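Side-chain contacts in SusD homolog (Bacteroides thetaiotaomicron VPI-5482, PDB 3FDH), which probably binds glycans at the cell surface as a lipoprotein of the SusD/RagB family, whose members work with outer-membrane transporters in nutrient uptake: residues 170-175 / 192-197; 365-370 / 426-431. One frame throughout, in Å; residues are numbered along the deposited sequence.

Contact 1. Residues 170-175 / 192-197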
loop_
_atom_site.group_PDB
_atom_site.type_symbol
_atom_site.label_atom_id
_atom_site.label_comp_id
_atom_site.label_asym_id
_atom_site.label_seq_id
_atom_site.Cartn_x
_atom_site.Cartn_y
_atom_site.Cartn_z
ATOM N N ALA A 170 -1.091 24.705 1.180
ATOM C CA ALA A 170 -0.815 26.127 1.294
ATOM C C ALA A 170 0.690 26.379 1.385
ATOM O O ALA A 170 1.260 27.210 0.674
ATOM C CB ALA A 170 -1.524 26.709 2.508
ATOM N N ASN A 171 1.330 25.628 2.260
ATOM C CA ASN A 171 2.748 25.833 2.519
ATOM C C ASN A 171 3.634 25.479 1.331
ATOM O O ASN A 171 4.657 26.104 1.091
ATOM C CB ASN A 171 3.201 25.082 3.784
ATOM C CG ASN A 171 2.813 25.798 5.032
ATOM O OD1 ASN A 171 2.855 27.032 5.070
ATOM N ND2 ASN A 171 2.447 25.051 6.076
ATOM N N LEU A 172 3.207 24.487 0.579
ATOM C CA LEU A 172 4.007 23.979 -0.543
ATOM C C LEU A 172 4.092 25.001 -1.651
ATOM O O LEU A 172 4.921 24.883 -2.554
ATOM C CB LEU A 172 3.445 22.674 -1.107
ATOM C CG LEU A 172 3.653 21.364 -0.328
ATOM C CD1 LEU A 172 2.734 20.229 -0.857
ATOM C CD2 LEU A 172 5.160 20.927 -0.338
ATOM N N GLN A 173 3.257 26.022 -1.549
ATOM C CA GLN A 173 3.204 27.057 -2.582
ATOM C C GLN A 173 4.008 28.257 -2.205
ATOM O O GLN A 173 4.000 29.252 -2.907
ATOM C CB GLN A 173 1.774 27.464 -2.878
ATOM C CG GLN A 173 0.950 26.292 -3.404
ATOM C CD GLN A 173 -0.469 26.657 -3.734
ATOM O OE1 GLN A 173 -0.729 27.343 -4.716
ATOM N NE2 GLN A 173 -1.404 26.165 -2.936
ATOM N N LYS A 174 4.715 28.138 -1.096
ATOM C CA LYS A 174 5.570 29.229 -0.601
ATOM C C LYS A 174 7.022 28.967 -0.909
ATOM O O LYS A 174 7.348 28.489 -1.987
ATOM C CB LYS A 174 5.376 29.431 0.894
ATOM C CG LYS A 174 3.901 29.664 1.265
ATOM C CD LYS A 174 3.710 29.823 2.745
ATOM C CE LYS A 174 2.239 29.917 3.107
ATOM N NZ LYS A 174 1.959 29.675 4.550
ATOM N N GLU A 175 7.881 29.244 0.060
ATOM C CA GLU A 175 9.329 29.050 -0.108
ATOM C C GLU A 175 10.069 28.423 1.053
ATOM O O GLU A 175 9.574 28.278 2.160
ATOM C CB GLU A 175 10.005 30.387 -0.289
ATOM C CG GLU A 175 9.249 31.355 -1.139
ATOM C CD GLU A 175 9.702 31.383 -2.570
ATOM O OE1 GLU A 175 9.684 30.316 -3.232
ATOM O OE2 GLU A 175 10.060 32.508 -3.020
ATOM N N ASP A 192 5.809 21.397 -6.636
ATOM C CA ASP A 192 4.605 21.229 -7.476
ATOM C C ASP A 192 4.207 19.770 -7.519
ATOM O O ASP A 192 3.032 19.444 -7.570
ATOM C CB ASP A 192 4.814 21.762 -8.895
ATOM C CG ASP A 192 4.904 23.291 -8.945
ATOM O OD1 ASP A 192 4.361 23.968 -8.037
ATOM O OD2 ASP A 192 5.519 23.813 -9.901
ATOM N N LYS A 193 5.209 18.899 -7.488
ATOM C CA LYS A 193 4.989 17.450 -7.451
ATOM C C LYS A 193 4.467 17.052 -6.074
ATOM O O LYS A 193 3.581 16.218 -5.943
ATOM C CB LYS A 193 6.248 16.683 -7.841
ATOM C CG LYS A 193 6.548 16.836 -9.315
ATOM C CD LYS A 193 7.572 15.851 -9.787
ATOM C CE LYS A 193 7.634 15.845 -11.298
ATOM N NZ LYS A 193 8.505 14.783 -11.797
ATOM N N TRP A 194 4.984 17.688 -5.037
ATOM C CA TRP A 194 4.442 17.417 -3.706
ATOM C C TRP A 194 2.982 17.838 -3.642
ATOM O O TRP A 194 2.147 17.185 -3.022
ATOM C CB TRP A 194 5.220 18.107 -2.581
ATOM C CG TRP A 194 6.446 17.355 -2.144
ATOM C CD1 TRP A 194 7.705 17.458 -2.667
ATOM C CD2 TRP A 194 6.529 16.394 -1.094
ATOM N NE1 TRP A 194 8.571 16.611 -2.000
ATOM C CE2 TRP A 194 7.874 15.965 -1.020
ATOM C CE3 TRP A 194 5.609 15.891 -0.165
ATOM C CZ2 TRP A 194 8.309 15.054 -0.097
ATOM C CZ3 TRP A 194 6.049 14.969 0.754
ATOM C CH2 TRP A 194 7.385 14.556 0.783
ATOM N N LEU A 195 2.680 18.932 -4.313
ATOM C CA LEU A 195 1.330 19.489 -4.290
ATOM C C LEU A 195 0.403 18.471 -4.966
ATOM O O LEU A 195 -0.696 18.170 -4.495
ATOM C CB LEU A 195 1.314 20.872 -4.976
ATOM C CG LEU A 195 0.076 21.743 -4.815
ATOM C CD1 LEU A 195 -0.153 22.104 -3.353
ATOM C CD2 LEU A 195 0.321 22.999 -5.635
ATOM N N LYS A 196 0.887 17.903 -6.062
ATOM C CA LYS A 196 0.113 16.854 -6.777
ATOM C C LYS A 196 -0.120 15.635 -5.893
ATOM O O LYS A 196 -1.194 15.028 -5.892
ATOM C CB LYS A 196 0.806 16.429 -8.059
ATOM C CG LYS A 196 0.739 17.437 -9.136
ATOM C CD LYS A 196 1.426 16.938 -10.372
ATOM C CE LYS A 196 1.260 17.896 -11.507
ATOM N NZ LYS A 196 2.165 17.508 -12.626
ATOM N N PHE A 197 0.924 15.284 -5.159
ATOM C CA PHE A 197 0.906 14.158 -4.213
ATOM C C PHE A 197 -0.132 14.467 -3.124
ATOM O O PHE A 197 -0.982 13.633 -2.782
ATOM C CB PHE A 197 2.330 13.918 -3.653
ATOM C CG PHE A 197 2.458 12.809 -2.634
ATOM C CD1 PHE A 197 1.613 11.689 -2.637
ATOM C CD2 PHE A 197 3.510 12.843 -1.718
ATOM C CE1 PHE A 197 1.764 10.663 -1.669
ATOM C CE2 PHE A 197 3.681 11.825 -0.781
ATOM C CZ PHE A 197 2.829 10.723 -0.791
#
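Leu172 pushes its forked end against the helix 191-208 at the point where Trp194 passes into Leu195, and this is the tight part of the contact. Its CD2 comes to 3.6 Å from Trp194 CB, while CD1 sits 3.7 Å from the backbone N of Leu195; the two methyls together grip Trp194 CB, and CD1 also lies on the peptide running from Trp194 C to Leu195 N. Leu172 and Trp194 run across each other at about a right angle. With CG opposite the carbonyl carbon (chi1 -75°), the fork of the leucine is turned toward helix 191-208, and a branched, wholly apolar chain suits a buried place against a helix surface. The indole itself leads off elsewhere: its NE1 is hydrogen-bonded to Asp184, and its ring meets Tyr187 edge-to-face.

Leu195 marks the change to the looser side. Its CD1 stays 4.3 Å from Leu172 CD1, and CD2 lies 4.0 Å from Gln173 CG, a contact at ordinary van der Waals range near solvent. Gln173 suits this exposed side because its methylene part can cover the leucine methyl while its amide NE2 binds back to the carbonyl O of Ile169. Leu172 and Gln173 are the inner residues of a type I turn from Asn171 to Lys174, and Lys174 NZ spans the turn to Asn171 OD1 at 2.8 Å.

The end of helix 154-171 thus packs on the start of helix 191-208 as in a helix-loop-helix pair, consistent with the TPR-related helical SusD fold.

Contact 2. Residues 365-370 / 426-431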
loop_
_atom_site.group_PDB
_atom_site.type_symbol
_atom_site.label_atom_id
_atom_site.label_comp_id
_atom_site.label_asym_id
_atom_site.label_seq_id
_atom_site.Cartn_x
_atom_site.Cartn_y
_atom_site.Cartn_z
ATOM N N LEU A 365 0.158 -2.382 -15.431
ATOM C CA LEU A 365 0.898 -3.403 -16.163
ATOM C C LEU A 365 2.336 -2.958 -16.402
ATOM O O LEU A 365 3.257 -3.762 -16.352
ATOM C CB LEU A 365 0.221 -3.760 -17.503
ATOM C CG LEU A 365 -0.851 -4.849 -17.380
ATOM C CD1 LEU A 365 -1.857 -4.884 -18.560
ATOM C CD2 LEU A 365 -0.172 -6.226 -17.210
ATOM N N LEU A 366 2.521 -1.674 -16.679
ATOM C CA LEU A 366 3.877 -1.156 -17.006
ATOM C C LEU A 366 4.719 -1.134 -15.719
ATOM O O LEU A 366 5.920 -1.399 -15.743
ATOM C CB LEU A 366 3.830 0.211 -17.717
ATOM C CG LEU A 366 3.238 0.212 -19.112
ATOM C CD1 LEU A 366 3.362 1.603 -19.779
ATOM C CD2 LEU A 366 3.963 -0.817 -19.946
ATOM N N ASN A 367 4.058 -0.940 -14.583
ATOM C CA ASN A 367 4.765 -0.900 -13.304
ATOM C C ASN A 367 5.168 -2.332 -12.940
ATOM O O ASN A 367 6.223 -2.580 -12.386
ATOM C CB ASN A 367 3.884 -0.305 -12.208
ATOM C CG ASN A 367 4.531 -0.338 -10.854
ATOM O OD1 ASN A 367 5.591 0.262 -10.635
ATOM N ND2 ASN A 367 3.902 -1.072 -9.925
ATOM N N ALA A 368 4.275 -3.255 -13.269
ATOM C CA ALA A 368 4.500 -4.678 -13.035
ATOM C C ALA A 368 5.688 -5.152 -13.840
ATOM O O ALA A 368 6.570 -5.854 -13.358
ATOM C CB ALA A 368 3.255 -5.482 -13.429
ATOM N N GLU A 369 5.710 -4.735 -15.102
ATOM C CA GLU A 369 6.784 -5.092 -15.990
ATOM C C GLU A 369 8.097 -4.489 -15.504
ATOM O O GLU A 369 9.144 -5.110 -15.604
ATOM C CB GLU A 369 6.501 -4.614 -17.407
ATOM C CG GLU A 369 7.648 -4.875 -18.381
ATOM C CD GLU A 369 7.966 -6.368 -18.563
ATOM O OE1 GLU A 369 7.057 -7.163 -18.885
ATOM O OE2 GLU A 369 9.137 -6.746 -18.410
ATOM N N ASN A 370 8.027 -3.280 -14.971
ATOM C CA ASN A 370 9.229 -2.647 -14.437
ATOM C C ASN A 370 9.822 -3.545 -13.363
ATOM O O ASN A 370 11.013 -3.856 -13.375
ATOM C CB ASN A 370 8.930 -1.264 -13.854
ATOM C CG ASN A 370 10.197 -0.476 -13.524
ATOM O OD1 ASN A 370 11.050 -0.239 -14.388
ATOM N ND2 ASN A 370 10.321 -0.068 -12.271
ATOM N N GLY A 426 2.500 -6.507 -6.454
ATOM C CA GLY A 426 3.877 -6.257 -6.812
ATOM C C GLY A 426 4.870 -6.125 -5.677
ATOM O O GLY A 426 4.630 -6.616 -4.551
ATOM N N ALA A 427 5.956 -5.436 -5.984
ATOM C CA ALA A 427 7.065 -5.138 -5.046
ATOM C C ALA A 427 7.024 -3.673 -4.656
ATOM O O ALA A 427 7.967 -3.121 -4.046
ATOM C CB ALA A 427 8.445 -5.469 -5.745
ATOM N N SER A 428 5.926 -3.022 -5.021
ATOM C CA SER A 428 5.762 -1.560 -4.857
ATOM C C SER A 428 5.269 -1.050 -3.504
ATOM O O SER A 428 5.221 0.169 -3.278
ATOM C CB SER A 428 4.870 -0.978 -5.972
ATOM O OG SER A 428 5.367 -1.308 -7.260
ATOM N N GLY A 429 4.884 -1.977 -2.635
ATOM C CA GLY A 429 4.334 -1.646 -1.317
ATOM C C GLY A 429 2.852 -1.321 -1.348
ATOM O O GLY A 429 2.354 -0.646 -0.463
ATOM N N GLU A 430 2.135 -1.819 -2.353
ATOM C CA GLU A 430 0.687 -1.474 -2.533
ATOM C C GLU A 430 -0.350 -2.383 -1.874
ATOM O O GLU A 430 -1.564 -2.103 -1.917
ATOM C CB GLU A 430 0.376 -1.279 -4.025
ATOM C CG GLU A 430 1.108 -0.091 -4.617
ATOM C CD GLU A 430 0.669 0.239 -6.036
ATOM O OE1 GLU A 430 0.868 -0.607 -6.941
ATOM O OE2 GLU A 430 0.133 1.357 -6.241
ATOM N N ALA A 431 0.125 -3.443 -1.216
ATOM C CA ALA A 431 -0.785 -4.399 -0.569
ATOM C C ALA A 431 -1.439 -3.682 0.565
ATOM O O ALA A 431 -2.601 -3.909 0.927
ATOM C CB ALA A 431 -0.055 -5.649 -0.080
#
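Asn367, on helix 354-379, reaches across to Ser428 in the loop that joins helices 412-423 and 431-443, a single side-chain hydrogen bond joining a helix to a loop in the largely helical SusD-like fold. The polar part of the contact is this one bond, from Asn367 ND2 to Ser428 OG at 3.1 Å. It is nearly straight, with an angle of 171° at the hydrogen, and the serine oxygen lies almost in the plane of the amide. The asparagine gets there by holding CG opposite its backbone N (chi1 176°), which extends the amide away from the helix. A short amide suits this position because it offers an N-H donor at about the length needed to bridge to the loop, and serine suits the other end because its small hydroxyl can accept there in a buried setting. Were an alanine to stand in place of Asn367, the Ser428 hydroxyl would probably lose this donor and a gap would open between helix and loop.

Electrostatic proximity adds a looser term. Glu430 OE1 lies 4.3 Å from Asn367 ND2, too far for a bond, although its negative charge may still favour the donor side of the amide facing it. The carboxylate is held elsewhere, by Ser334 through OE2 and by His336 through OE1.

Apolar contact is slight between the two segments, and it is Leu331 of strand 330-331 that touches both Asn367 and Ser428. Even the nearest carbon of the serine, CB, stays 4.1 Å from Asn367 ND2, so the hydroxyl oxygen makes the close approach.

How the contacts relate
Contact 1 closes before contact 2 opens along the chain, and the two centres lie 26 Å apart, with about 10 Å between their nearest atoms, so neither touches the other. They share no helix: contact 1 joins the end of helix 154-171 to helix 191-208 across a loop of about 19 residues, whereas contact 2 ties helix 354-379 to a loop 55 residues further on, most of them helical. Contact 1 sits about 23 Å from the chain centre and contact 2 about 11 Å. Contact 1 joins helices consecutive in the chain toward the periphery; contact 2 brings together more distant parts closer to the centre of the same SusD-family region.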